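PDB 1QNR: endo-1,4-b-d-mannanase from Trichoderma reesei, which hydrolyses internal beta-1,4-mannosidic linkages in mannan chains, as a fungal endo-mannanase of glycoside hydrolase family 5. Local coordinates for residues A1-V5 and A156-F162. Sequence-based numbering, arbitrary orientation. Where two conformers were deposited one is given.
With NAG (2-acetamido-2-deoxy-beta-D-glucopyranose), chain G.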
# COMPACT_ATOMS: atom_id res chain seq x y z
N ALA A 1 -9.15 -4.86 -22.53
CA ALA A 1 -10.24 -5.36 -21.65
C ALA A 1 -10.06 -4.75 -20.25
O ALA A 1 -8.95 -4.33 -19.91
CB ALA A 1 -10.20 -6.88 -21.52
N SER A 2 -11.16 -4.75 -19.52
CA SER A 2 -11.18 -4.25 -18.15
C SER A 2 -12.09 -5.17 -17.31
O SER A 2 -13.29 -5.27 -17.64
CB SER A 2 -11.70 -2.82 -18.04
OG SER A 2 -11.42 -2.33 -16.72
N SER A 3 -11.51 -5.90 -16.35
CA SER A 3 -12.35 -6.84 -15.55
C SER A 3 -11.98 -6.71 -14.07
O SER A 3 -10.96 -6.02 -13.91
CB SER A 3 -12.13 -8.30 -15.98
OG SER A 3 -10.76 -8.59 -16.10
N PHE A 4 -12.58 -7.45 -13.11
CA PHE A 4 -12.07 -7.24 -11.73
C PHE A 4 -10.76 -8.03 -11.60
O PHE A 4 -10.58 -9.15 -12.18
CB PHE A 4 -13.07 -7.78 -10.67
CG PHE A 4 -14.35 -7.00 -10.54
CD1 PHE A 4 -14.36 -5.66 -10.19
CD2 PHE A 4 -15.58 -7.58 -10.93
CE1 PHE A 4 -15.55 -4.94 -10.13
CE2 PHE A 4 -16.77 -6.87 -10.80
CZ PHE A 4 -16.78 -5.56 -10.39
N VAL A 5 -9.80 -7.53 -10.80
CA VAL A 5 -8.53 -8.23 -10.55
C VAL A 5 -8.79 -9.41 -9.59
O VAL A 5 -9.43 -9.31 -8.54
CB VAL A 5 -7.45 -7.29 -9.92
CG1 VAL A 5 -6.18 -8.12 -9.57
CG2 VAL A 5 -7.09 -6.13 -10.84
N ALA A 156 -16.82 0.32 -5.07
CA ALA A 156 -17.04 -1.14 -4.97
C ALA A 156 -17.27 -1.83 -6.30
O ALA A 156 -16.90 -3.03 -6.46
CB ALA A 156 -18.20 -1.48 -3.99
N ASN A 157 -17.84 -1.14 -7.33
CA ASN A 157 -18.09 -1.78 -8.60
C ASN A 157 -17.19 -1.30 -9.74
O ASN A 157 -17.39 -1.64 -10.95
CB ASN A 157 -19.56 -1.60 -9.05
CG ASN A 157 -20.51 -2.13 -8.01
OD1 ASN A 157 -20.83 -1.61 -6.91
ND2 ASN A 157 -21.05 -3.35 -8.31
N SER A 158 -16.13 -0.58 -9.37
CA SER A 158 -15.13 -0.15 -10.34
C SER A 158 -14.11 -1.25 -10.63
O SER A 158 -13.56 -1.85 -9.66
CB SER A 158 -14.36 1.12 -9.81
OG SER A 158 -13.25 1.39 -10.77
N THR A 159 -13.71 -1.51 -11.87
CA THR A 159 -12.68 -2.49 -12.17
C THR A 159 -11.25 -1.92 -11.99
O THR A 159 -10.31 -2.71 -12.09
CB THR A 159 -12.83 -3.06 -13.60
OG1 THR A 159 -12.83 -1.99 -14.52
CG2 THR A 159 -14.16 -3.84 -13.75
N ALA A 160 -11.12 -0.66 -11.58
CA ALA A 160 -9.75 -0.13 -11.35
C ALA A 160 -9.21 -0.42 -9.99
O ALA A 160 -8.05 -0.04 -9.77
CB ALA A 160 -9.79 1.40 -11.62
N ILE A 161 -9.91 -1.00 -9.04
CA ILE A 161 -9.33 -1.35 -7.73
C ILE A 161 -8.63 -2.68 -7.75
O ILE A 161 -9.24 -3.73 -8.07
CB ILE A 161 -10.42 -1.33 -6.65
CG1 ILE A 161 -11.25 -0.02 -6.68
CG2 ILE A 161 -9.81 -1.58 -5.25
CD1 ILE A 161 -10.42 1.26 -6.46
N PHE A 162 -7.31 -2.67 -7.51
CA PHE A 162 -6.52 -3.92 -7.38
C PHE A 162 -6.87 -4.64 -6.08
O PHE A 162 -7.24 -5.83 -6.03
CB PHE A 162 -4.99 -3.67 -7.40
CG PHE A 162 -4.12 -4.90 -7.50
CD1 PHE A 162 -3.79 -5.62 -6.34
CD2 PHE A 162 -3.62 -5.38 -8.71
CE1 PHE A 162 -2.94 -6.73 -6.34
CE2 PHE A 162 -2.76 -6.46 -8.77
CZ PHE A 162 -2.46 -7.18 -7.59
C1 NAG G . -22.05 -4.21 -7.39
C2 NAG G . -23.19 -4.78 -8.22
C3 NAG G . -23.99 -5.61 -7.22
C4 NAG G . -23.11 -6.67 -6.53
C5 NAG G . -21.91 -5.99 -5.81
C6 NAG G . -20.94 -7.00 -5.20
C7 NAG G . -24.39 -3.57 -9.99
C8 NAG G . -25.34 -2.45 -10.29
N2 NAG G . -23.97 -3.60 -8.69
O3 NAG G . -25.03 -6.28 -7.98
O4 NAG G . -23.91 -7.35 -5.50
O5 NAG G . -21.20 -5.24 -6.81
O6 NAG G . -19.99 -6.27 -4.33
O7 NAG G . -24.08 -4.44 -10.76
O HOH W 1 -9.71 -6.96 -6.89
O HOH W 2 -10.71 -4.70 -10.09
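Phe4 and Thr159 bring the two backbones closest, their CA atoms 4.8 Å apart, where the irregular N-terminal segment 1-5 passes the type I beta turn Ser158-Ile161 that leads into strand 161-165. No direct backbone hydrogen bond joins the segments; two waters bridge the backbones instead. Water 2 accepts from Val5 N and donates to Thr159 O and, at 2.7 Å, to Ile161 O, while water 1 lies within hydrogen-bonding distance of Val5 O and Phe162 O, though it has more acceptors around it than protons to give. Within the turn, Ser158 OG accepts from Ala160 N in an ST turn and is also hydrogen-bonded to Glu100 OE2. Ser2 OG and Thr159 OG1 share a short hydrogen bond of 2.6 Å. With OG1 between its backbone N and carbonyl carbon (chi1 55°), Thr159 holds CG2 anti to the carbonyl carbon, over one face of the Phe4 ring, offset toward the rim, a CH-pi contact 4.3 Å from the centroid. The same ring presents its edge to Ser158 O, with CE1 3.7 Å from that oxygen, and meets His198 edge-to-face. With an alanine here the ring is gone, which would probably uncover the Thr159 methyl and open a gap beside the turn. Further along, Val5 CG1, anti to the backbone N (chi1 175°), lies over a face of the Phe162 ring, 4.1 Å from its centroid; Phe12 and Phe21 also pack on that ring. Asn157 carries an N-linked NAG through ND2. The N-terminal segment thus packs against the loop between helix 138-155 and strand 161-165, an alpha-to-beta connection of the family 5 TIM barrel, just before the segment runs into strand 6-8, the first of a small antiparallel sheet.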